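Local coordinates for rhusiopathiae surface protein B (Erysipelothrix rhusiopathiae, PDB 3V10), which probably binds collagen through the collagen-binding region crystallised here, part of a longer surface adhesin thought to be anchored to the cell wall, at residues 5-17 with 28-40. Numbering follows the deposited sequence.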
ATOM      1  N   THR A   5     -11.137  19.491 -16.793  1.00 13.50           N
ATOM      2  CA  THR A   5     -11.307  19.287 -15.361  1.00 13.84           C
ATOM      3  C   THR A   5     -12.709  19.565 -14.816  1.00 15.71           C
ATOM      4  O   THR A   5     -13.258  18.765 -14.060  1.00 17.41           O
ATOM      5  CB  THR A   5     -10.278  20.124 -14.572  1.00 14.37           C
ATOM      6  OG1 THR A   5      -8.956  19.710 -14.945  1.00 11.80           O
ATOM      7  CG2 THR A   5     -10.455  19.917 -13.066  1.00 13.31           C
ATOM      8  N   ASN A   6     -13.301  20.687 -15.194  1.00 16.84           N
ATOM      9  CA  ASN A   6     -14.630  20.994 -14.690  1.00 18.06           C
ATOM     10  C   ASN A   6     -15.753  20.767 -15.692  1.00 18.83           C
ATOM     11  O   ASN A   6     -16.891  21.170 -15.451  1.00 21.62           O
ATOM     12  CB  ASN A   6     -14.668  22.419 -14.153  1.00 18.86           C
ATOM     13  CG  ASN A   6     -13.819  22.578 -12.910  1.00 20.60           C
ATOM     14  OD1 ASN A   6     -14.088  21.963 -11.873  1.00 22.45           O
ATOM     15  ND2 ASN A   6     -12.780  23.390 -13.006  1.00 19.36           N
ATOM     16  N   GLU A   7     -15.427  20.117 -16.806  1.00 17.17           N
ATOM     17  CA  GLU A   7     -16.421  19.792 -17.833  1.00 16.46           C
ATOM     18  C   GLU A   7     -17.202  18.557 -17.387  1.00 17.84           C
ATOM     19  O   GLU A   7     -16.712  17.765 -16.581  1.00 15.86           O
ATOM     20  CB  GLU A   7     -15.734  19.500 -19.165  1.00 16.63           C
ATOM     21  CG  GLU A   7     -15.215  20.721 -19.879  1.00 16.00           C
ATOM     22  CD  GLU A   7     -16.341  21.657 -20.278  1.00 20.27           C
ATOM     23  OE1 GLU A   7     -16.797  22.435 -19.422  1.00 22.43           O
ATOM     24  OE2 GLU A   7     -16.778  21.604 -21.443  1.00 22.99           O
ATOM     25  N   ALA A   8     -18.406  18.382 -17.932  1.00 16.26           N
ATOM     26  CA  ALA A   8     -19.263  17.255 -17.571  1.00 14.82           C
ATOM     27  C   ALA A   8     -19.019  16.003 -18.413  1.00 15.23           C
ATOM     28  O   ALA A   8     -19.950  15.466 -19.012  1.00 15.23           O
ATOM     29  CB  ALA A   8     -20.727  17.671 -17.676  1.00 16.30           C
ATOM     30  N   ILE A   9     -17.775  15.532 -18.446  1.00 14.25           N
ATOM     31  CA  ILE A   9     -17.427  14.343 -19.227  1.00 13.26           C
ATOM     32  C   ILE A   9     -17.210  13.109 -18.361  1.00 13.56           C
ATOM     33  O   ILE A   9     -16.933  12.022 -18.878  1.00 15.04           O
ATOM     34  CB  ILE A   9     -16.135  14.560 -20.069  1.00 13.04           C
ATOM     35  CG1 ILE A   9     -14.972  14.970 -19.163  1.00 12.38           C
ATOM     36  CG2 ILE A   9     -16.375  15.620 -21.128  1.00 14.22           C
ATOM     37  CD1 ILE A   9     -13.615  14.812 -19.809  1.00 11.21           C
ATOM     38  N   PHE A  10     -17.357  13.271 -17.050  1.00 13.78           N
ATOM     39  CA  PHE A  10     -17.150  12.174 -16.116  1.00 14.79           C
ATOM     40  C   PHE A  10     -18.437  11.432 -15.787  1.00 16.78           C
ATOM     41  O   PHE A  10     -19.331  11.956 -15.114  1.00 17.27           O
ATOM     42  CB  PHE A  10     -16.464  12.725 -14.870  1.00 14.29           C
ATOM     43  CG  PHE A  10     -15.233  13.524 -15.197  1.00 13.81           C
ATOM     44  CD1 PHE A  10     -15.296  14.909 -15.324  1.00 14.71           C
ATOM     45  CD2 PHE A  10     -14.030  12.882 -15.479  1.00 13.71           C
ATOM     46  CE1 PHE A  10     -14.179  15.640 -15.731  1.00 12.82           C
ATOM     47  CE2 PHE A  10     -12.913  13.604 -15.887  1.00 11.47           C
ATOM     48  CZ  PHE A  10     -12.985  14.983 -16.013  1.00 12.60           C
ATOM     49  N   THR A  11     -18.497  10.193 -16.272  1.00 19.63           N
ATOM     50  CA  THR A  11     -19.657   9.318 -16.125  1.00 20.67           C
ATOM     51  C   THR A  11     -19.705   8.429 -14.885  1.00 20.83           C
ATOM     52  O   THR A  11     -20.747   7.838 -14.591  1.00 21.37           O
ATOM     53  CB  THR A  11     -19.785   8.400 -17.353  1.00 21.19           C
ATOM     54  OG1 THR A  11     -18.637   7.548 -17.425  1.00 23.01           O
ATOM     55  CG2 THR A  11     -19.871   9.226 -18.631  1.00 23.14           C
ATOM     56  N   GLN A  12     -18.595   8.314 -14.163  1.00 20.45           N
ATOM     57  CA  GLN A  12     -18.566   7.476 -12.972  1.00 19.08           C
ATOM     58  C   GLN A  12     -17.524   7.963 -11.979  1.00 17.74           C
ATOM     59  O   GLN A  12     -16.471   8.465 -12.370  1.00 16.26           O
ATOM     60  CB  GLN A  12     -18.266   6.016 -13.348  1.00 19.96           C
ATOM     61  CG  GLN A  12     -19.374   5.333 -14.148  1.00 21.76           C
ATOM     62  CD  GLN A  12     -19.022   3.918 -14.566  1.00 22.62           C
ATOM     63  OE1 GLN A  12     -17.913   3.438 -14.316  1.00 27.67           O
ATOM     64  NE2 GLN A  12     -19.967   3.239 -15.211  1.00 25.60           N
ATOM     65  N   PHE A  13     -17.821   7.810 -10.693  1.00 16.85           N
ATOM     66  CA  PHE A  13     -16.895   8.229  -9.647  1.00 17.07           C
ATOM     67  C   PHE A  13     -17.193   7.507  -8.342  1.00 18.03           C
ATOM     68  O   PHE A  13     -18.322   7.541  -7.849  1.00 18.53           O
ATOM     69  CB  PHE A  13     -16.982   9.741  -9.437  1.00 16.45           C
ATOM     70  CG  PHE A  13     -16.140  10.242  -8.300  1.00 17.48           C
ATOM     71  CD1 PHE A  13     -14.808   9.857  -8.185  1.00 17.51           C
ATOM     72  CD2 PHE A  13     -16.681  11.084  -7.333  1.00 17.27           C
ATOM     73  CE1 PHE A  13     -14.026  10.302  -7.121  1.00 16.87           C
ATOM     74  CE2 PHE A  13     -15.902  11.535  -6.260  1.00 16.91           C
ATOM     75  CZ  PHE A  13     -14.574  11.139  -6.159  1.00 17.99           C
ATOM     76  N   ASP A  14     -16.179   6.858  -7.778  1.00 17.34           N
ATOM     77  CA  ASP A  14     -16.365   6.130  -6.532  1.00 18.79           C
ATOM     78  C   ASP A  14     -15.079   6.024  -5.717  1.00 18.12           C
ATOM     79  O   ASP A  14     -13.984   5.950  -6.271  1.00 19.03           O
ATOM     80  CB  ASP A  14     -16.914   4.736  -6.834  1.00 21.26           C
ATOM     81  CG  ASP A  14     -17.474   4.054  -5.606  1.00 23.17           C
ATOM     82  OD1 ASP A  14     -18.171   4.728  -4.817  1.00 26.24           O
ATOM     83  OD2 ASP A  14     -17.226   2.845  -5.436  1.00 26.34           O
ATOM     84  N   VAL A  15     -15.223   6.023  -4.396  1.00 17.78           N
ATOM     85  CA  VAL A  15     -14.080   5.928  -3.494  1.00 17.21           C
ATOM     86  C   VAL A  15     -14.154   4.687  -2.612  1.00 18.65           C
ATOM     87  O   VAL A  15     -15.198   4.377  -2.035  1.00 20.18           O
ATOM     88  CB  VAL A  15     -13.992   7.159  -2.565  1.00 17.67           C
ATOM     89  CG1 VAL A  15     -12.737   7.067  -1.703  1.00 16.59           C
ATOM     90  CG2 VAL A  15     -13.993   8.436  -3.387  1.00 18.66           C
ATOM     91  N   ASN A  16     -13.030   3.986  -2.502  1.00 18.91           N
ATOM     92  CA  ASN A  16     -12.947   2.778  -1.692  1.00 19.18           C
ATOM     93  C   ASN A  16     -11.618   2.767  -0.936  1.00 19.22           C
ATOM     94  O   ASN A  16     -10.608   3.264  -1.431  1.00 18.47           O
ATOM     95  CB  ASN A  16     -13.055   1.533  -2.583  1.00 18.87           C
ATOM     96  CG  ASN A  16     -14.450   1.348  -3.170  1.00 21.70           C
ATOM     97  OD1 ASN A  16     -15.392   0.992  -2.460  1.00 24.24           O
ATOM     98  ND2 ASN A  16     -14.586   1.595  -4.468  1.00 23.57           N
ATOM     99  N   PRO A  17     -11.609   2.222   0.291  1.00 17.98           N
ATOM    100  CA  PRO A  17     -12.778   1.644   0.964  1.00 19.79           C
ATOM    101  C   PRO A  17     -13.711   2.728   1.502  1.00 19.86           C
ATOM    102  O   PRO A  17     -13.318   3.884   1.648  1.00 21.19           O
ATOM    103  CB  PRO A  17     -12.149   0.808   2.076  1.00 20.13           C
ATOM    104  CG  PRO A  17     -10.916   1.602   2.425  1.00 18.87           C
ATOM    105  CD  PRO A  17     -10.379   1.990   1.068  1.00 16.76           C
ATOM    106  N   ILE A  28      -6.112   4.120  -0.556  1.00 13.48           N
ATOM    107  CA  ILE A  28      -7.465   4.657  -0.620  1.00 14.17           C
ATOM    108  C   ILE A  28      -7.656   4.749  -2.130  1.00 14.71           C
ATOM    109  O   ILE A  28      -6.936   5.481  -2.805  1.00 13.93           O
ATOM    110  CB  ILE A  28      -7.578   6.050   0.034  1.00 14.48           C
ATOM    111  CG1 ILE A  28      -7.383   5.915   1.547  1.00 12.51           C
ATOM    112  CG2 ILE A  28      -8.941   6.652  -0.246  1.00 13.09           C
ATOM    113  CD1 ILE A  28      -7.530   7.202   2.333  1.00 15.09           C
ATOM    114  N   GLU A  29      -8.605   3.979  -2.653  1.00 16.12           N
ATOM    115  CA  GLU A  29      -8.847   3.914  -4.089  1.00 17.19           C
ATOM    116  C   GLU A  29      -9.899   4.848  -4.657  1.00 16.56           C
ATOM    117  O   GLU A  29     -10.967   5.050  -4.073  1.00 17.13           O
ATOM    118  CB  GLU A  29      -9.229   2.488  -4.485  1.00 17.51           C
ATOM    119  CG  GLU A  29      -8.232   1.431  -4.095  1.00 23.95           C
ATOM    120  CD  GLU A  29      -8.842   0.049  -4.152  1.00 26.16           C
ATOM    121  OE1 GLU A  29      -9.470  -0.279  -5.182  1.00 28.34           O
ATOM    122  OE2 GLU A  29      -8.699  -0.706  -3.168  1.00 27.37           O
ATOM    123  N   PHE A  30      -9.584   5.398  -5.823  1.00 13.82           N
ATOM    124  CA  PHE A  30     -10.487   6.292  -6.522  1.00 13.91           C
ATOM    125  C   PHE A  30     -10.727   5.706  -7.902  1.00 15.25           C
ATOM    126  O   PHE A  30      -9.784   5.364  -8.612  1.00 14.85           O
ATOM    127  CB  PHE A  30      -9.869   7.686  -6.650  1.00 12.94           C
ATOM    128  CG  PHE A  30      -9.796   8.430  -5.353  1.00 14.35           C
ATOM    129  CD1 PHE A  30     -10.871   9.193  -4.915  1.00 15.21           C
ATOM    130  CD2 PHE A  30      -8.666   8.339  -4.550  1.00 14.83           C
ATOM    131  CE1 PHE A  30     -10.825   9.857  -3.695  1.00 15.85           C
ATOM    132  CE2 PHE A  30      -8.607   8.998  -3.323  1.00 15.18           C
ATOM    133  CZ  PHE A  30      -9.691   9.759  -2.894  1.00 16.75           C
ATOM    134  N   ASN A  31     -11.995   5.558  -8.263  1.00 15.27           N
ATOM    135  CA  ASN A  31     -12.354   5.034  -9.571  1.00 16.26           C
ATOM    136  C   ASN A  31     -13.052   6.144 -10.338  1.00 16.17           C
ATOM    137  O   ASN A  31     -13.973   6.780  -9.826  1.00 18.85           O
ATOM    138  CB  ASN A  31     -13.288   3.835  -9.435  1.00 19.55           C
ATOM    139  CG  ASN A  31     -13.842   3.387 -10.767  1.00 22.59           C
ATOM    140  OD1 ASN A  31     -13.136   2.787 -11.579  1.00 25.90           O
ATOM    141  ND2 ASN A  31     -15.111   3.693 -11.008  1.00 25.63           N
ATOM    142  N   LEU A  32     -12.613   6.372 -11.569  1.00 15.32           N
ATOM    143  CA  LEU A  32     -13.178   7.425 -12.396  1.00 14.03           C
ATOM    144  C   LEU A  32     -13.368   6.964 -13.837  1.00 14.93           C
ATOM    145  O   LEU A  32     -12.521   6.274 -14.402  1.00 14.58           O
ATOM    146  CB  LEU A  32     -12.249   8.647 -12.350  1.00 13.32           C
ATOM    147  CG  LEU A  32     -12.628   9.919 -13.102  1.00 13.73           C
ATOM    148  CD1 LEU A  32     -13.818  10.589 -12.423  1.00 13.89           C
ATOM    149  CD2 LEU A  32     -11.427  10.861 -13.127  1.00 13.77           C
ATOM    150  N   ALA A  33     -14.494   7.344 -14.428  1.00 14.14           N
ATOM    151  CA  ALA A  33     -14.788   6.990 -15.804  1.00 13.38           C
ATOM    152  C   ALA A  33     -15.153   8.260 -16.555  1.00 13.09           C
ATOM    153  O   ALA A  33     -15.749   9.171 -15.985  1.00 13.73           O
ATOM    154  CB  ALA A  33     -15.948   5.996 -15.857  1.00 13.59           C
ATOM    155  N   PHE A  34     -14.783   8.325 -17.827  1.00 13.47           N
ATOM    156  CA  PHE A  34     -15.109   9.485 -18.643  1.00 15.56           C
ATOM    157  C   PHE A  34     -15.352   9.092 -20.093  1.00 15.10           C
ATOM    158  O   PHE A  34     -15.097   7.953 -20.497  1.00 12.68           O
ATOM    159  CB  PHE A  34     -13.998  10.544 -18.538  1.00 14.67           C
ATOM    160  CG  PHE A  34     -12.665  10.094 -19.058  1.00 15.17           C
ATOM    161  CD1 PHE A  34     -12.313  10.312 -20.385  1.00 16.02           C
ATOM    162  CD2 PHE A  34     -11.758   9.450 -18.219  1.00 16.34           C
ATOM    163  CE1 PHE A  34     -11.078   9.897 -20.870  1.00 18.08           C
ATOM    164  CE2 PHE A  34     -10.522   9.029 -18.694  1.00 15.78           C
ATOM    165  CZ  PHE A  34     -10.181   9.256 -20.024  1.00 17.06           C
ATOM    166  N   SER A  35     -15.878  10.027 -20.874  1.00 14.95           N
ATOM    167  CA  SER A  35     -16.139   9.762 -22.279  1.00 17.56           C
ATOM    168  C   SER A  35     -16.196  11.081 -23.026  1.00 18.41           C
ATOM    169  O   SER A  35     -16.067  12.149 -22.424  1.00 18.87           O
ATOM    170  CB  SER A  35     -17.462   9.012 -22.447  1.00 18.73           C
ATOM    171  OG  SER A  35     -18.546   9.799 -21.988  1.00 21.76           O
ATOM    172  N   ASP A  36     -16.387  11.004 -24.336  1.00 18.38           N
ATOM    173  CA  ASP A  36     -16.457  12.194 -25.167  1.00 18.53           C
ATOM    174  C   ASP A  36     -17.844  12.835 -25.219  1.00 18.29           C
ATOM    175  O   ASP A  36     -18.152  13.570 -26.155  1.00 18.76           O
ATOM    176  CB  ASP A  36     -15.984  11.878 -26.588  1.00 20.11           C
ATOM    177  CG  ASP A  36     -16.638  10.635 -27.158  1.00 21.73           C
ATOM    178  OD1 ASP A  36     -17.734  10.262 -26.693  1.00 23.80           O
ATOM    179  OD2 ASP A  36     -16.055  10.038 -28.083  1.00 26.68           O
ATOM    180  N   MET A  37     -18.683  12.546 -24.227  1.00 17.10           N
ATOM    181  CA  MET A  37     -20.015  13.149 -24.172  1.00 19.01           C
ATOM    182  C   MET A  37     -19.994  14.192 -23.062  1.00 18.37           C
ATOM    183  O   MET A  37     -19.897  13.854 -21.880  1.00 17.78           O
ATOM    184  CB  MET A  37     -21.097  12.106 -23.866  1.00 20.22           C
ATOM    185  CG  MET A  37     -21.463  11.197 -25.029  1.00 19.69           C
ATOM    186  SD  MET A  37     -21.790  12.070 -26.583  1.00 23.44           S
ATOM    187  CE  MET A  37     -23.027  13.173 -26.145  1.00  1.10           C
ATOM    188  N   ASN A  38     -20.070  15.460 -23.448  1.00 17.68           N
ATOM    189  CA  ASN A  38     -20.046  16.551 -22.478  1.00 17.98           C
ATOM    190  C   ASN A  38     -21.391  17.272 -22.417  1.00 18.20           C
ATOM    191  O   ASN A  38     -21.734  18.045 -23.313  1.00 17.95           O
ATOM    192  CB  ASN A  38     -18.923  17.528 -22.842  1.00 17.77           C
ATOM    193  CG  ASN A  38     -18.811  18.673 -21.866  1.00 19.00           C
ATOM    194  OD1 ASN A  38     -19.231  18.567 -20.715  1.00 20.13           O
ATOM    195  ND2 ASN A  38     -18.229  19.778 -22.317  1.00 20.91           N
ATOM    196  N   ASN A  39     -22.149  17.018 -21.354  1.00 17.76           N
ATOM    197  CA  ASN A  39     -23.462  17.630 -21.194  1.00 19.80           C
ATOM    198  C   ASN A  39     -24.367  17.265 -22.370  1.00 18.45           C
ATOM    199  O   ASN A  39     -25.129  18.092 -22.873  1.00 19.17           O
ATOM    200  CB  ASN A  39     -23.331  19.154 -21.078  1.00 21.06           C
ATOM    201  CG  ASN A  39     -23.386  19.633 -19.641  1.00 23.84           C
ATOM    202  OD1 ASN A  39     -22.752  20.624 -19.283  1.00 26.08           O
ATOM    203  ND2 ASN A  39     -24.158  18.937 -18.812  1.00 23.24           N
ATOM    204  N   GLY A  40     -24.271  16.013 -22.802  1.00 18.02           N
ATOM    205  CA  GLY A  40     -25.092  15.544 -23.903  1.00 15.43           C
ATOM    206  C   GLY A  40     -24.587  15.963 -25.267  1.00 16.29           C
ATOM    207  O   GLY A  40     -25.249  15.719 -26.274  1.00 12.78           O
TER
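D14 and N31 face each other as a hydrogen-bonded pair and show how backbone bonding sets the register of antiparallel strands 10-16 and 28-35. N31 N reaches D14 O at 2.8 Å, while D14 N returns to N31 O at 3.0 Å. A33 N bonds to Q12 O. Beside it the pairing slips by one residue: T11 and Q12 both face A33 in a classic beta bulge, and both bonds to A33 O are weak. Past the bulge, S35 N bonds to I9 O.

Strand 10-16 is an edge strand of a sheet in an Ig-like domain of the DEv-IgG fold, and 28-35 separates it from strand 112-123. Apolar contact gathers on the face bearing F10, F13, V15, F30 and L32. V15 CG1, anti to the backbone N (chi1 -176°), lies over the F30 ring, whose CE1 is 3.5 Å from V15 CG2. F13 CE1 comes to the edge of the F30 ring, 4.0 Å from F30 CD1, and L32 CD1 touches F10 CD2 at 3.8 Å.

On the opposite face, within strand 10-16, N16 ND2 donates to D14 OD2 at 3.1 Å, entering from above the carboxylate plane. Across the segments, A8 N donates a weak bond to N38 OD1 (2.9 Å), while N38 CB packs on I9 CG2 (3.6 Å).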